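Local coordinates for protein dihydrodipicolinate synthase (Methanocaldococcus jannaschii DSM 2661, PDB 2YXG) that probably catalyses the condensation of pyruvate with aspartate-beta-semialdehyde to 4-hydroxy-tetrahydrodipicolinate, a step of lysine biosynthesis, through a Schiff base, at residues K56-I59 / E60-D64; V140-P144 / K145-L149; R228-H231 / Y232-P236. One frame throughout, in Å; residues are numbered along the deposited sequence.

Interaction 1: residues K56-I59 / E60-D64; sequences KKVI and EKVVD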
loop_
_atom_site.group_PDB
_atom_site.type_symbol
_atom_site.label_atom_id
_atom_site.label_comp_id
_atom_site.label_asym_id
_atom_site.label_seq_id
_atom_site.Cartn_x
_atom_site.Cartn_y
_atom_site.Cartn_z
ATOM N N LYS A 56 -30.796 -18.916 -2.364
ATOM C CA LYS A 56 -31.209 -20.081 -3.135
ATOM C C LYS A 56 -32.296 -19.675 -4.092
ATOM O O LYS A 56 -32.220 -20.010 -5.271
ATOM C CB LYS A 56 -31.641 -21.259 -2.241
ATOM C CG LYS A 56 -30.563 -21.692 -1.233
ATOM C CD LYS A 56 -30.518 -23.184 -0.921
ATOM C CE LYS A 56 -30.901 -23.527 0.490
ATOM N NZ LYS A 56 -30.204 -24.794 0.995
ATOM N N LYS A 57 -33.285 -18.930 -3.601
ATOM C CA LYS A 57 -34.438 -18.592 -4.399
ATOM C C LYS A 57 -33.998 -17.654 -5.485
ATOM O O LYS A 57 -34.545 -17.708 -6.569
ATOM C CB LYS A 57 -35.523 -17.894 -3.574
ATOM C CG LYS A 57 -36.337 -18.731 -2.608
ATOM C CD LYS A 57 -37.246 -19.701 -3.365
ATOM C CE LYS A 57 -38.715 -19.220 -3.460
ATOM N NZ LYS A 57 -39.567 -20.348 -4.065
ATOM N N VAL A 58 -33.051 -16.744 -5.197
ATOM C CA VAL A 58 -32.589 -15.848 -6.297
ATOM C C VAL A 58 -31.939 -16.642 -7.426
ATOM O O VAL A 58 -32.281 -16.415 -8.561
ATOM C CB VAL A 58 -31.662 -14.680 -5.873
ATOM C CG1 VAL A 58 -31.129 -13.974 -7.138
ATOM C CG2 VAL A 58 -32.409 -13.684 -4.989
ATOM N N ILE A 59 -31.011 -17.546 -7.130
ATOM C CA ILE A 59 -30.395 -18.380 -8.183
ATOM C C ILE A 59 -31.457 -19.160 -8.991
ATOM O O ILE A 59 -31.456 -19.174 -10.246
ATOM C CB ILE A 59 -29.277 -19.311 -7.618
ATOM C CG1 ILE A 59 -28.048 -18.491 -7.202
ATOM C CG2 ILE A 59 -28.822 -20.344 -8.686
ATOM C CD1 ILE A 59 -27.080 -19.224 -6.277
ATOM N N GLU A 60 -32.389 -19.776 -8.259
ATOM C CA GLU A 60 -33.535 -20.505 -8.809
ATOM C C GLU A 60 -34.305 -19.614 -9.772
ATOM O O GLU A 60 -34.597 -20.019 -10.903
ATOM C CB GLU A 60 -34.450 -20.927 -7.649
ATOM C CG GLU A 60 -35.168 -22.277 -7.861
ATOM C CD GLU A 60 -36.573 -22.340 -7.235
ATOM O OE1 GLU A 60 -37.154 -21.274 -6.865
ATOM O OE2 GLU A 60 -37.107 -23.463 -7.119
ATOM N N LYS A 61 -34.625 -18.382 -9.346
ATOM C CA LYS A 61 -35.389 -17.498 -10.231
ATOM C C LYS A 61 -34.582 -17.198 -11.516
ATOM O O LYS A 61 -35.112 -17.231 -12.656
ATOM C CB LYS A 61 -35.825 -16.240 -9.502
ATOM C CG LYS A 61 -36.603 -15.234 -10.385
ATOM C CD LYS A 61 -38.117 -15.626 -10.458
ATOM C CE LYS A 61 -38.845 -14.888 -11.602
ATOM N NZ LYS A 61 -40.317 -15.143 -11.571
ATOM N N VAL A 62 -33.274 -16.993 -11.344
ATOM C CA VAL A 62 -32.427 -16.668 -12.504
ATOM C C VAL A 62 -32.347 -17.836 -13.538
ATOM O O VAL A 62 -32.489 -17.623 -14.762
ATOM C CB VAL A 62 -31.014 -16.207 -12.052
ATOM C CG1 VAL A 62 -30.130 -15.922 -13.267
ATOM C CG2 VAL A 62 -31.154 -14.923 -11.214
ATOM N N VAL A 63 -32.070 -19.036 -13.034
ATOM C CA VAL A 63 -32.063 -20.255 -13.888
ATOM C C VAL A 63 -33.373 -20.369 -14.682
ATOM O O VAL A 63 -33.326 -20.504 -15.904
ATOM C CB VAL A 63 -31.808 -21.540 -13.065
ATOM C CG1 VAL A 63 -32.116 -22.828 -13.882
ATOM C CG2 VAL A 63 -30.401 -21.568 -12.554
ATOM N N ASP A 64 -34.504 -20.242 -13.977
ATOM C CA ASP A 64 -35.852 -20.444 -14.540
ATOM C C ASP A 64 -36.172 -19.379 -15.620
ATOM O O ASP A 64 -36.679 -19.694 -16.718
ATOM C CB ASP A 64 -36.934 -20.431 -13.408
ATOM C CG ASP A 64 -36.861 -21.694 -12.413
ATOM O OD1 ASP A 64 -36.005 -22.624 -12.519
ATOM O OD2 ASP A 64 -37.718 -21.767 -11.479
HETATM O O HOH W 1 -37.354 -18.401 -7.010
#
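Residues 56-59 and 60-64 meet as successive turns of one amphipathic alpha helix, 52-66, the helical crossover of the beta-alpha-beta unit 37-40, 52-66, 71-75 in the TIM barrel. Four consecutive i to i+4 backbone bonds join the turns. Glu60 N donates to Lys56 O at 3.0 Å. Lys61 N donates to Lys57 O, Val62 N to Val58 O and Val63 N to Ile59 O. The last is almost straight, with an N-H...O angle of 177°.

Apolar contacts line the buried side. CG1 of Val58 meets CG2 of Val62 at 4.2 Å. The Val62 methyl CG2 is anti to its own carbonyl carbon and beside its backbone N, and it also lies 3.2 Å from Val58 O. Next to this pair, CG2 of Ile59 comes within 4.4 Å of CG2 of Val63. Val58 also packs on Leu23 and Val62 on Ile27, both of helix 20-32. Ile59 rests on Ala74, and Val62 and Val63 on Val72, both of strand 71-75. The helix is thus packed against both the barrel strand and the adjacent helix.

Charged groups occupy the outer side. Lys57 and Glu60 run alongside each other and point the same way. Bends at chi2 (-69°) and chi3 keep the Lys57 chain beside Glu60, with Lys57 CD and Lys57 NZ each 3.8 Å from Glu60 OE1. The salt bridge from NZ is therefore long. A water ties the Glu60 carboxylate to the Lys57 backbone. It donates to Glu60 OE1 at 2.9 Å and to Lys57 O at 2.9 Å, so this carbonyl accepts from both the water and Lys61 N.

Interaction 2: residues V140-P144 / K145-L149; sequences VNLEP and KTVKL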
loop_
_atom_site.group_PDB
_atom_site.type_symbol
_atom_site.label_atom_id
_atom_site.label_comp_id
_atom_site.label_asym_id
_atom_site.label_seq_id
_atom_site.Cartn_x
_atom_site.Cartn_y
_atom_site.Cartn_z
ATOM N N VAL A 140 -6.647 -10.874 0.379
ATOM C CA VAL A 140 -5.792 -11.920 -0.128
ATOM C C VAL A 140 -5.666 -11.847 -1.672
ATOM O O VAL A 140 -6.573 -11.393 -2.385
ATOM C CB VAL A 140 -6.282 -13.268 0.428
ATOM C CG1 VAL A 140 -7.550 -13.782 -0.322
ATOM C CG2 VAL A 140 -5.159 -14.265 0.462
ATOM N N ASN A 141 -4.523 -12.247 -2.184
ATOM C CA ASN A 141 -4.315 -12.322 -3.606
ATOM C C ASN A 141 -4.075 -13.772 -4.012
ATOM O O ASN A 141 -3.135 -14.393 -3.538
ATOM C CB ASN A 141 -3.136 -11.437 -4.040
ATOM C CG ASN A 141 -2.929 -11.445 -5.590
ATOM O OD1 ASN A 141 -3.896 -11.274 -6.348
ATOM N ND2 ASN A 141 -1.674 -11.705 -6.054
ATOM N N LEU A 142 -4.934 -14.313 -4.851
ATOM C CA LEU A 142 -4.720 -15.644 -5.402
ATOM C C LEU A 142 -3.636 -15.579 -6.488
ATOM O O LEU A 142 -3.829 -14.963 -7.532
ATOM C CB LEU A 142 -6.004 -16.158 -6.031
ATOM C CG LEU A 142 -5.997 -17.526 -6.760
ATOM C CD1 LEU A 142 -5.725 -18.732 -5.769
ATOM C CD2 LEU A 142 -7.284 -17.693 -7.449
ATOM N N GLU A 143 -2.513 -16.228 -6.245
ATOM C CA GLU A 143 -1.351 -16.111 -7.105
ATOM C C GLU A 143 -1.503 -16.990 -8.314
ATOM O O GLU A 143 -2.096 -18.070 -8.203
ATOM C CB GLU A 143 -0.082 -16.488 -6.345
ATOM C CG GLU A 143 0.160 -15.456 -5.285
ATOM C CD GLU A 143 1.323 -15.774 -4.343
ATOM O OE1 GLU A 143 2.115 -16.707 -4.607
ATOM O OE2 GLU A 143 1.462 -15.058 -3.343
ATOM N N PRO A 144 -0.940 -16.539 -9.471
ATOM C CA PRO A 144 -0.995 -17.371 -10.688
ATOM C C PRO A 144 -0.387 -18.784 -10.470
ATOM O O PRO A 144 -0.897 -19.755 -11.043
ATOM C CB PRO A 144 -0.247 -16.521 -11.755
ATOM C CG PRO A 144 -0.361 -15.055 -11.216
ATOM C CD PRO A 144 -0.251 -15.246 -9.689
ATOM N N LYS A 145 0.611 -18.942 -9.589
ATOM C CA LYS A 145 1.148 -20.295 -9.352
ATOM C C LYS A 145 0.095 -21.209 -8.753
ATOM O O LYS A 145 0.066 -22.391 -9.069
ATOM C CB LYS A 145 2.426 -20.317 -8.479
ATOM C CG LYS A 145 2.242 -19.906 -6.981
ATOM C CD LYS A 145 3.608 -20.082 -6.210
ATOM C CE LYS A 145 3.523 -19.632 -4.716
ATOM N NZ LYS A 145 4.858 -19.633 -3.957
ATOM N N THR A 146 -0.748 -20.638 -7.887
ATOM C CA THR A 146 -1.800 -21.342 -7.220
ATOM C C THR A 146 -2.915 -21.668 -8.182
ATOM O O THR A 146 -3.375 -22.793 -8.197
ATOM C CB THR A 146 -2.300 -20.606 -5.983
ATOM O OG1 THR A 146 -1.172 -20.267 -5.169
ATOM C CG2 THR A 146 -3.264 -21.473 -5.164
ATOM N N VAL A 147 -3.339 -20.709 -9.005
ATOM C CA VAL A 147 -4.266 -21.014 -10.098
ATOM C C VAL A 147 -3.793 -22.152 -11.023
ATOM O O VAL A 147 -4.610 -22.987 -11.451
ATOM C CB VAL A 147 -4.541 -19.804 -10.955
ATOM C CG1 VAL A 147 -5.442 -20.178 -12.144
ATOM C CG2 VAL A 147 -5.121 -18.648 -10.092
ATOM N N LYS A 148 -2.497 -22.157 -11.367
ATOM C CA LYS A 148 -1.925 -23.159 -12.275
ATOM C C LYS A 148 -2.021 -24.587 -11.700
ATOM O O LYS A 148 -2.457 -25.500 -12.407
ATOM C CB LYS A 148 -0.502 -22.772 -12.675
ATOM C CG LYS A 148 0.270 -23.807 -13.583
ATOM C CD LYS A 148 1.678 -23.257 -13.797
ATOM C CE LYS A 148 2.380 -23.913 -15.003
ATOM N NZ LYS A 148 2.905 -25.246 -14.627
ATOM N N LEU A 149 -1.674 -24.762 -10.409
ATOM C CA LEU A 149 -1.892 -26.050 -9.677
ATOM C C LEU A 149 -3.346 -26.482 -9.701
ATOM O O LEU A 149 -3.649 -27.620 -10.060
ATOM C CB LEU A 149 -1.390 -25.992 -8.220
ATOM C CG LEU A 149 0.122 -25.708 -8.082
ATOM C CD1 LEU A 149 0.522 -25.375 -6.636
ATOM C CD2 LEU A 149 1.019 -26.829 -8.685
HETATM O O HOH W 2 3.493 -17.249 -2.367
#
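The Glu143 carbonyl opens the helix by accepting from Val147 N at 3.0 Å and weakly from Thr146 N, while Lys148 N donates to Pro144 O. Glu143 is the N-cap residue and Pro144 fills the first position of the helix.

Leu142, just before the cap, folds back on the first turn. Its CG is anti to the backbone N (chi1 176°), which puts it over that turn, and chi2 (66°) then sets CD1 by Thr146 and CD2 by Val147. CD2 meets CG2 of Val147 at 3.5 Å, the two side chains crossing at about a right angle. CD1 meets CG2 of Thr146 at 3.7 Å. An alanine at Leu142 would lose both methyl contacts and is likely to leave a gap beside Thr146 and Val147. Thr146 turns its OG1 to Gln111, with which it is hydrogen-bonded.

On the outer side, Glu143 and Lys145 extend side by side. Glu143 OE1 lies 3.2 Å from Lys145 CE but 4.1 Å from Lys145 NZ, beyond a salt bridge. A water spans the charges, donating to Glu143 OE1 at 2.7 Å and accepting weakly from Lys145 NZ.

Pro144 and Val147 also pack on Leu173 of helix 168-177. The Leu142 side chain is about 8 Å from that of Tyr132, the predicted proton donor/acceptor. The whole is a helix N-terminus of the TIM barrel closed by a hydrophobic staple, Leu142 (N') to Val147 (N4).

Interaction 3: residues R228-H231 / Y232-P236; sequences REIH and YKLFP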
loop_
_atom_site.group_PDB
_atom_site.type_symbol
_atom_site.label_atom_id
_atom_site.label_comp_id
_atom_site.label_asym_id
_atom_site.label_seq_id
_atom_site.Cartn_x
_atom_site.Cartn_y
_atom_site.Cartn_z
ATOM N N ARG A 228 -12.047 1.369 -28.323
ATOM C CA ARG A 228 -11.609 2.560 -27.596
ATOM C C ARG A 228 -12.664 3.634 -27.574
ATOM O O ARG A 228 -12.865 4.324 -26.580
ATOM C CB ARG A 228 -10.405 3.156 -28.282
ATOM C CG ARG A 228 -9.068 2.823 -27.720
ATOM C CD ARG A 228 -8.044 3.583 -28.579
ATOM N NE ARG A 228 -7.005 2.641 -28.866
ATOM C CZ ARG A 228 -6.572 2.253 -30.050
ATOM N NH1 ARG A 228 -6.997 2.786 -31.172
ATOM N NH2 ARG A 228 -5.638 1.327 -30.056
ATOM N N GLU A 229 -13.326 3.791 -28.706
ATOM C CA GLU A 229 -14.361 4.765 -28.834
ATOM C C GLU A 229 -15.470 4.554 -27.769
ATOM O O GLU A 229 -15.957 5.502 -27.145
ATOM C CB GLU A 229 -14.958 4.745 -30.263
ATOM C CG GLU A 229 -15.745 6.063 -30.533
ATOM C CD GLU A 229 -17.070 5.858 -31.286
ATOM O OE1 GLU A 229 -17.034 5.688 -32.558
ATOM O OE2 GLU A 229 -18.133 5.891 -30.583
ATOM N N ILE A 230 -15.901 3.315 -27.602
ATOM C CA ILE A 230 -16.941 3.023 -26.610
ATOM C C ILE A 230 -16.382 3.070 -25.178
ATOM O O ILE A 230 -17.031 3.554 -24.281
ATOM C CB ILE A 230 -17.583 1.626 -26.878
ATOM C CG1 ILE A 230 -18.263 1.619 -28.265
ATOM C CG2 ILE A 230 -18.555 1.216 -25.748
ATOM C CD1 ILE A 230 -19.064 0.348 -28.501
ATOM N N HIS A 231 -15.175 2.583 -24.978
ATOM C CA HIS A 231 -14.509 2.669 -23.667
ATOM C C HIS A 231 -14.465 4.126 -23.143
ATOM O O HIS A 231 -14.834 4.380 -22.008
ATOM C CB HIS A 231 -13.093 2.106 -23.801
ATOM C CG HIS A 231 -12.282 2.205 -22.550
ATOM N ND1 HIS A 231 -11.449 3.281 -22.279
ATOM C CD2 HIS A 231 -12.176 1.366 -21.487
ATOM C CE1 HIS A 231 -10.854 3.091 -21.113
ATOM N NE2 HIS A 231 -11.285 1.935 -20.611
ATOM N N TYR A 232 -13.999 5.061 -23.981
ATOM C CA TYR A 232 -13.919 6.466 -23.574
ATOM C C TYR A 232 -15.249 7.151 -23.480
ATOM O O TYR A 232 -15.402 8.024 -22.651
ATOM C CB TYR A 232 -12.944 7.291 -24.435
ATOM C CG TYR A 232 -11.547 6.882 -24.091
ATOM C CD1 TYR A 232 -11.035 7.155 -22.805
ATOM C CD2 TYR A 232 -10.762 6.145 -24.988
ATOM C CE1 TYR A 232 -9.773 6.736 -22.437
ATOM C CE2 TYR A 232 -9.480 5.735 -24.629
ATOM C CZ TYR A 232 -9.014 6.019 -23.338
ATOM O OH TYR A 232 -7.804 5.616 -22.924
ATOM N N LYS A 233 -16.217 6.773 -24.307
ATOM C CA LYS A 233 -17.563 7.324 -24.140
ATOM C C LYS A 233 -18.188 6.905 -22.775
ATOM O O LYS A 233 -18.909 7.677 -22.151
ATOM C CB LYS A 233 -18.480 6.902 -25.317
ATOM C CG LYS A 233 -19.974 7.199 -25.101
ATOM C CD LYS A 233 -20.797 6.693 -26.305
ATOM C CE LYS A 233 -21.665 5.420 -26.007
ATOM N NZ LYS A 233 -22.915 5.216 -26.914
ATOM N N LEU A 234 -17.915 5.675 -22.344
ATOM C CA LEU A 234 -18.418 5.136 -21.073
ATOM C C LEU A 234 -17.544 5.372 -19.844
ATOM O O LEU A 234 -17.903 5.003 -18.723
ATOM C CB LEU A 234 -18.625 3.603 -21.216
ATOM C CG LEU A 234 -19.525 3.117 -22.371
ATOM C CD1 LEU A 234 -19.660 1.587 -22.320
ATOM C CD2 LEU A 234 -20.855 3.801 -22.215
ATOM N N PHE A 235 -16.380 5.956 -20.074
ATOM C CA PHE A 235 -15.387 6.145 -19.051
ATOM C C PHE A 235 -15.866 6.933 -17.829
ATOM O O PHE A 235 -15.621 6.522 -16.669
ATOM C CB PHE A 235 -14.084 6.731 -19.639
ATOM C CG PHE A 235 -12.984 6.754 -18.642
ATOM C CD1 PHE A 235 -12.553 5.554 -18.048
ATOM C CD2 PHE A 235 -12.444 7.967 -18.212
ATOM C CE1 PHE A 235 -11.543 5.579 -17.056
ATOM C CE2 PHE A 235 -11.415 7.999 -17.265
ATOM C CZ PHE A 235 -10.973 6.812 -16.681
ATOM N N PRO A 236 -16.551 8.066 -18.051
ATOM C CA PRO A 236 -17.125 8.678 -16.843
ATOM C C PRO A 236 -18.137 7.777 -16.100
ATOM O O PRO A 236 -18.192 7.752 -14.882
ATOM C CB PRO A 236 -17.780 9.955 -17.367
ATOM C CG PRO A 236 -17.023 10.273 -18.662
ATOM C CD PRO A 236 -16.758 8.887 -19.263
#
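His231 and Tyr232 form a T-shaped pair, the imidazole edge directed at the phenol face. Their planes stand at 88° and their centroids are 4.8 Å apart. His231 ND1 sits 3.7 Å above the Tyr232 ring plane, over its centre. The first torsions set this up: His231 CG is anti to the backbone N (chi1 177°), whereas Tyr232 CG is anti to the carbonyl carbon (chi1 -72°). Adjacent residues thus bring their rings together. ND1 is buried here with no hydrogen-bond partner in the model, while His231 NE2 bonds weakly to Glu187 O.

Phe235, one turn on, completes the aromatic cluster. Its ring is near parallel to that of His231 but slid aside, with little overlap; His231 CE1 is 4.3 Å from Phe235 CD1. Another side of the helix carries Ile230 and Leu234, which lie alongside each other and point the same way. Ile230 CG2 touches Leu234 CD1 at 3.6 Å. Beneath them Leu234 N donates to Ile230 O, but Pro236 interrupts the regular backbone bonding and the helix kinks.

A neighbouring subunit meets the aromatic side. Tyr232 OH bonds to Leu195 O of that subunit, and Phe235 makes an edge-to-face pair with its His175. Within the chain, helix 224-240 packs against helix 209-221, Ile230 and His231 resting on Met215 and Leu234 on Phe212.

Along the chain the three contacts follow in series, and all are local to a single helix or helix start. Interaction 1 lies on helix 52-66, interaction 2 at the start of helix 144-153 and interaction 3 on helix 224-240. Their centres are 31 to 33 Å apart, and the nearest atoms of any two are about 20 Å or more apart, so none touches another. Interactions 1 and 3 lie on opposite sides of the chain's centre. Interactions 1 and 2 belong to the eight-stranded TIM barrel. Interaction 3 lies among the C-terminal helices that follow the barrel. It alone touches another subunit, contributing to the tetramer, while interaction 2 lies closer to predicted catalytic residues.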